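Local coordinates for putative laminarinase (Phanerochaete chrysosporium, PDB 2W39), which probably hydrolyses beta-glucans such as laminarin and lichenin, as a secreted glycoside hydrolase of family 16, at residues H4-W9 and K78-H83; V86-H91 and D290-R295. One frame throughout, in Å; residues are numbered along the deposited sequence.

Contact 1: residues H4-W9 and K78-H83; sequences HLEDNW and KTYTTH
Asp7 and Lys78 meet because of two turns in their side chains: the aspartate carries CG anti to its carbonyl carbon (chi1 -65°), which sends the carboxylate toward the loop 78-83, while the lysine bends at chi3 (70°) and brings its ammonium back to the strand. NZ then sits on the syn side of the carboxylate, slightly out of its plane, and shares its bond between two oxygens, Asp7 OD1 and OD2, each 3.1 Å away. A second acid completes the salt-bridge network: Lys78 NZ gives Glu6 OE2 a shorter bond of 2.8 Å, on the anti side of that carboxylate and well out of its plane. One lysine thus answers two neighbouring acids, whose mutual repulsion it should relieve. Asp7 OD2 also accepts the hydroxyl of Tyr80, with OH at 2.6 Å. This donor comes from above the carboxylate, yet the oxygen lies in the plane of the phenol ring at its edge, and the two planes stand 85° apart. The same Tyr80 OH rests against the edge of the Trp9 indole, 3.2 Å from CH2, while the CB of Asp7 lies over a face of that indole. Were Asp7 an alanine, the Tyr80 hydroxyl would probably lose its acceptor and Lys78 keep Glu6 as its remaining acid in this network, with less to fix where the ammonium sits. Elsewhere around the cluster, Trp9 meets Phe18 edge-to-face, and Tyr80 packs on Ile247 and Val296. The principle illustrated is that of the classic beta bulge: Glu6 and Asp7 both face Val296, so two consecutive acids can turn toward one lysine, tying the strand to a loop between the two sheets of the GH16 beta-sandwich.

Contact 2: residues V86-H91 and D290-R295; sequences VFDVRH and DIASVR
Backbone hydrogen bonds join the two antiparallel strands: Val86 N to Arg295 O at 2.8 Å is returned by Arg295 N to Val86 O. Asp88 N goes on to Ser293 O, and then the register slips. Ala292 and Ser293 both face Asp88, whose O takes Ala292 N, and Arg90 and His91 both face Asp290, whose O accepts both of their amides. These are two classic beta bulges in quick succession, and both chains turn a corner there.

Among charged groups, Arg90 NH1 reaches Asp290 OD1 at 2.8 Å; OD1 offers its syn lone pair and lies in the guanidinium plane, although the two flat groups stand 68° apart. The extended Arg90 chain also lays one face of its guanidinium over Ala292 CB, 3.5 Å from CZ, while NH2 is held by Asp50 O. Asp88 turns OD1 to Arg203 in a salt bridge.

Water mediates next. Ser293 OG is bound to one water that donates to Val86 O and to another, 2.6 Å from OG, that donates to Asp88 OD2.

Apolar contact occupies the other side of the sheet. Val294 CG1 stands over the Phe87 ring in a CH-pi contact, 4.3 Å from its centroid, and Val294 CG2 nears Phe87 CD1 at 3.7 Å.

Strand 185-191 pairs with the far edge of 86-89, helix 176-181 touches Val89 and His91, and strand 288-297 is bordered in turn by 51-55, at Ile291, and by 2-9, at Val294.

How the contacts relate
Contact 1 is complete by residue 83, and contact 2 begins at residue 86; their centres lie 15 Å apart, and both reach the same antiparallel sheet. Strand 288-297 is the shared element: it borders strand 2-9, which supplies one half of contact 1, and strand 83-89, which supplies one half of contact 2. The two contacts touch directly where Trp9 N probably bonds to Val294 O (2.9 Å) and Asn8 OD1 to Arg295 NE. The loop of contact 1 runs into strand 83-89, having left the opposing sheet at strand 69-76. Together they bring the N-terminal strand, residues 78-91 and the C-terminal strand together at one sheet of the sandwich, with the bound D-glucono-1,5-lactone about 12 Å from the Phe87 side chain.

Contact 1: residues H4-W9 and K78-H83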
# COMPACT_ATOMS: atom_id res chain seq x y z
N HIS A 4 8.14 -5.11 20.32
CA HIS A 4 7.23 -4.48 21.26
C HIS A 4 6.63 -3.24 20.63
O HIS A 4 7.25 -2.57 19.79
CB HIS A 4 7.94 -4.15 22.58
CG HIS A 4 8.46 -5.36 23.25
ND1 HIS A 4 9.74 -5.83 23.06
CD2 HIS A 4 7.83 -6.28 24.03
CE1 HIS A 4 9.90 -6.97 23.74
NE2 HIS A 4 8.76 -7.25 24.33
N LEU A 5 5.43 -2.90 21.07
CA LEU A 5 4.68 -1.80 20.46
C LEU A 5 5.47 -0.51 20.49
O LEU A 5 6.03 -0.13 21.53
CB LEU A 5 3.36 -1.64 21.20
CG LEU A 5 2.30 -0.77 20.57
CD1 LEU A 5 1.86 -1.32 19.19
CD2 LEU A 5 1.12 -0.68 21.54
N GLU A 6 5.48 0.17 19.35
CA GLU A 6 6.14 1.46 19.17
C GLU A 6 5.11 2.56 18.87
O GLU A 6 5.24 3.69 19.35
CB GLU A 6 7.18 1.34 18.03
CG GLU A 6 7.89 2.61 17.61
CD GLU A 6 8.74 3.23 18.69
OE1 GLU A 6 9.10 2.57 19.68
OE2 GLU A 6 9.07 4.42 18.53
N ASP A 7 4.10 2.24 18.06
CA ASP A 7 3.03 3.16 17.70
C ASP A 7 1.74 2.39 17.54
O ASP A 7 1.72 1.31 16.96
CB ASP A 7 3.33 3.88 16.39
CG ASP A 7 4.53 4.79 16.50
OD1 ASP A 7 4.40 5.87 17.12
OD2 ASP A 7 5.60 4.44 15.97
N ASN A 8 0.67 2.96 18.06
CA ASN A 8 -0.64 2.38 17.97
C ASN A 8 -1.57 3.43 17.40
O ASN A 8 -1.97 4.35 18.12
CB ASN A 8 -1.12 1.95 19.36
CG ASN A 8 -2.44 1.22 19.32
OD1 ASN A 8 -2.90 0.82 18.25
ND2 ASN A 8 -3.08 1.07 20.47
N TRP A 9 -1.90 3.30 16.11
CA TRP A 9 -2.71 4.31 15.46
C TRP A 9 -4.10 3.80 15.14
O TRP A 9 -4.27 2.86 14.36
CB TRP A 9 -2.01 4.78 14.19
CG TRP A 9 -0.62 5.33 14.37
CD1 TRP A 9 -0.19 6.23 15.31
CD2 TRP A 9 0.52 5.04 13.55
NE1 TRP A 9 1.15 6.51 15.11
CE2 TRP A 9 1.60 5.80 14.03
CE3 TRP A 9 0.73 4.18 12.47
CZ2 TRP A 9 2.87 5.75 13.45
CZ3 TRP A 9 1.98 4.14 11.88
CH2 TRP A 9 3.04 4.91 12.38
N LYS A 78 6.92 9.78 11.85
CA LYS A 78 8.07 8.98 12.21
C LYS A 78 8.59 8.15 11.05
O LYS A 78 7.87 7.84 10.09
CB LYS A 78 7.72 8.06 13.37
CG LYS A 78 7.59 8.86 14.65
CD LYS A 78 7.02 8.04 15.78
CE LYS A 78 7.99 7.01 16.27
NZ LYS A 78 7.45 6.41 17.53
N THR A 79 9.87 7.79 11.14
CA THR A 79 10.50 6.88 10.20
C THR A 79 10.96 5.62 10.95
O THR A 79 11.10 5.63 12.18
CB THR A 79 11.69 7.52 9.49
OG1 THR A 79 12.63 7.87 10.50
CG2 THR A 79 11.28 8.74 8.70
N TYR A 80 11.24 4.56 10.19
CA TYR A 80 11.46 3.22 10.72
C TYR A 80 12.55 2.51 9.94
O TYR A 80 12.67 2.68 8.73
CB TYR A 80 10.15 2.38 10.67
CG TYR A 80 9.03 3.07 11.41
CD1 TYR A 80 8.91 2.96 12.79
CD2 TYR A 80 8.13 3.89 10.73
CE1 TYR A 80 7.93 3.64 13.48
CE2 TYR A 80 7.14 4.58 11.41
CZ TYR A 80 7.03 4.44 12.78
OH TYR A 80 6.04 5.13 13.45
N THR A 81 13.31 1.68 10.65
CA THR A 81 14.32 0.82 10.02
C THR A 81 13.90 -0.64 10.28
O THR A 81 13.04 -1.15 9.57
CB THR A 81 15.75 1.15 10.48
OG1 THR A 81 15.83 1.04 11.91
CG2 THR A 81 16.13 2.58 10.04
N THR A 82 14.49 -1.29 11.29
CA THR A 82 14.05 -2.63 11.68
C THR A 82 12.76 -2.51 12.50
O THR A 82 12.73 -1.85 13.55
CB THR A 82 15.15 -3.34 12.45
OG1 THR A 82 16.23 -3.58 11.54
CG2 THR A 82 14.67 -4.66 13.04
N HIS A 83 11.68 -3.10 11.99
CA HIS A 83 10.38 -2.93 12.61
C HIS A 83 9.40 -3.92 12.01
O HIS A 83 9.70 -4.57 10.99
CB HIS A 83 9.85 -1.50 12.42
CG HIS A 83 9.42 -1.18 11.02
ND1 HIS A 83 10.30 -1.05 9.97
CD2 HIS A 83 8.19 -0.89 10.51
CE1 HIS A 83 9.63 -0.72 8.88
NE2 HIS A 83 8.35 -0.62 9.17

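Contact 2: residues V86-H91 and D290-R295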
# COMPACT_ATOMS: atom_id res chain seq x y z
N VAL A 86 1.76 -3.51 11.09
CA VAL A 86 0.57 -4.33 10.94
C VAL A 86 -0.61 -3.44 10.59
O VAL A 86 -0.92 -2.50 11.34
CB VAL A 86 0.25 -5.14 12.21
CG1 VAL A 86 -0.95 -6.06 11.96
CG2 VAL A 86 1.48 -5.95 12.65
N PHE A 87 -1.29 -3.75 9.49
CA PHE A 87 -2.40 -2.98 8.95
C PHE A 87 -3.66 -3.83 9.03
O PHE A 87 -3.73 -4.89 8.40
CB PHE A 87 -2.15 -2.62 7.46
CG PHE A 87 -0.90 -1.81 7.21
CD1 PHE A 87 -0.97 -0.45 6.91
CD2 PHE A 87 0.35 -2.41 7.25
CE1 PHE A 87 0.19 0.29 6.66
CE2 PHE A 87 1.52 -1.67 7.01
CZ PHE A 87 1.44 -0.32 6.73
N ASP A 88 -4.63 -3.38 9.81
CA ASP A 88 -5.93 -4.05 9.94
C ASP A 88 -6.89 -3.27 9.05
O ASP A 88 -7.29 -2.16 9.40
CB ASP A 88 -6.38 -4.08 11.41
CG ASP A 88 -7.69 -4.80 11.63
OD1 ASP A 88 -8.35 -5.18 10.65
OD2 ASP A 88 -8.07 -4.95 12.80
N VAL A 89 -7.20 -3.83 7.88
CA VAL A 89 -7.85 -3.09 6.81
C VAL A 89 -9.21 -3.71 6.50
O VAL A 89 -9.30 -4.86 6.09
CB VAL A 89 -6.99 -3.10 5.54
CG1 VAL A 89 -7.69 -2.31 4.43
CG2 VAL A 89 -5.58 -2.53 5.81
N ARG A 90 -10.27 -2.94 6.72
CA ARG A 90 -11.64 -3.39 6.45
C ARG A 90 -11.98 -3.31 4.96
O ARG A 90 -12.77 -4.11 4.46
CB ARG A 90 -12.66 -2.58 7.25
CG ARG A 90 -12.42 -2.65 8.76
CD ARG A 90 -13.62 -2.03 9.50
NE ARG A 90 -13.41 -1.92 10.95
CZ ARG A 90 -13.06 -0.81 11.59
NH1 ARG A 90 -12.82 0.31 10.94
NH2 ARG A 90 -12.94 -0.84 12.91
N HIS A 91 -11.44 -2.30 4.26
CA HIS A 91 -11.82 -1.99 2.89
C HIS A 91 -10.65 -1.26 2.24
O HIS A 91 -9.99 -0.44 2.90
CB HIS A 91 -13.06 -1.08 2.89
CG HIS A 91 -13.77 -0.97 1.58
ND1 HIS A 91 -13.43 -0.04 0.61
CD2 HIS A 91 -14.85 -1.63 1.10
CE1 HIS A 91 -14.27 -0.14 -0.40
NE2 HIS A 91 -15.14 -1.10 -0.14
N ASP A 290 -10.85 1.84 4.48
CA ASP A 290 -11.42 1.84 5.83
C ASP A 290 -10.44 1.03 6.65
O ASP A 290 -10.30 -0.19 6.42
CB ASP A 290 -12.84 1.24 5.83
CG ASP A 290 -13.44 1.12 7.22
OD1 ASP A 290 -12.72 1.15 8.22
OD2 ASP A 290 -14.69 0.96 7.30
N ILE A 291 -9.71 1.71 7.53
CA ILE A 291 -8.63 1.10 8.29
C ILE A 291 -9.01 1.10 9.77
O ILE A 291 -9.40 2.14 10.33
CB ILE A 291 -7.32 1.87 8.03
CG1 ILE A 291 -6.89 1.62 6.57
CG2 ILE A 291 -6.23 1.45 9.01
CD1 ILE A 291 -5.88 2.61 6.02
N ALA A 292 -8.95 -0.08 10.38
CA ALA A 292 -9.26 -0.25 11.80
C ALA A 292 -8.08 0.15 12.68
O ALA A 292 -8.28 0.73 13.77
CB ALA A 292 -9.67 -1.71 12.08
N SER A 293 -6.86 -0.16 12.25
CA SER A 293 -5.67 0.21 13.00
C SER A 293 -4.44 0.01 12.13
O SER A 293 -4.43 -0.82 11.20
CB SER A 293 -5.51 -0.64 14.28
OG SER A 293 -5.41 -2.01 13.97
N VAL A 294 -3.40 0.76 12.47
CA VAL A 294 -2.04 0.48 12.00
C VAL A 294 -1.16 0.50 13.24
O VAL A 294 -1.21 1.48 14.00
CB VAL A 294 -1.54 1.48 10.94
CG1 VAL A 294 -0.09 1.19 10.56
CG2 VAL A 294 -2.43 1.43 9.68
N ARG A 295 -0.41 -0.57 13.46
CA ARG A 295 0.45 -0.68 14.63
C ARG A 295 1.86 -0.96 14.17
O ARG A 295 2.08 -1.75 13.25
CB ARG A 295 -0.04 -1.78 15.56
CG ARG A 295 -1.42 -1.45 16.13
CD ARG A 295 -1.93 -2.41 17.19
NE ARG A 295 -3.23 -1.95 17.69
CZ ARG A 295 -4.41 -2.52 17.43
NH1 ARG A 295 -4.48 -3.61 16.69
NH2 ARG A 295 -5.53 -2.00 17.92
O HOH W 1 -3.11 -3.20 13.14
O HOH W 2 -7.54 -3.27 14.83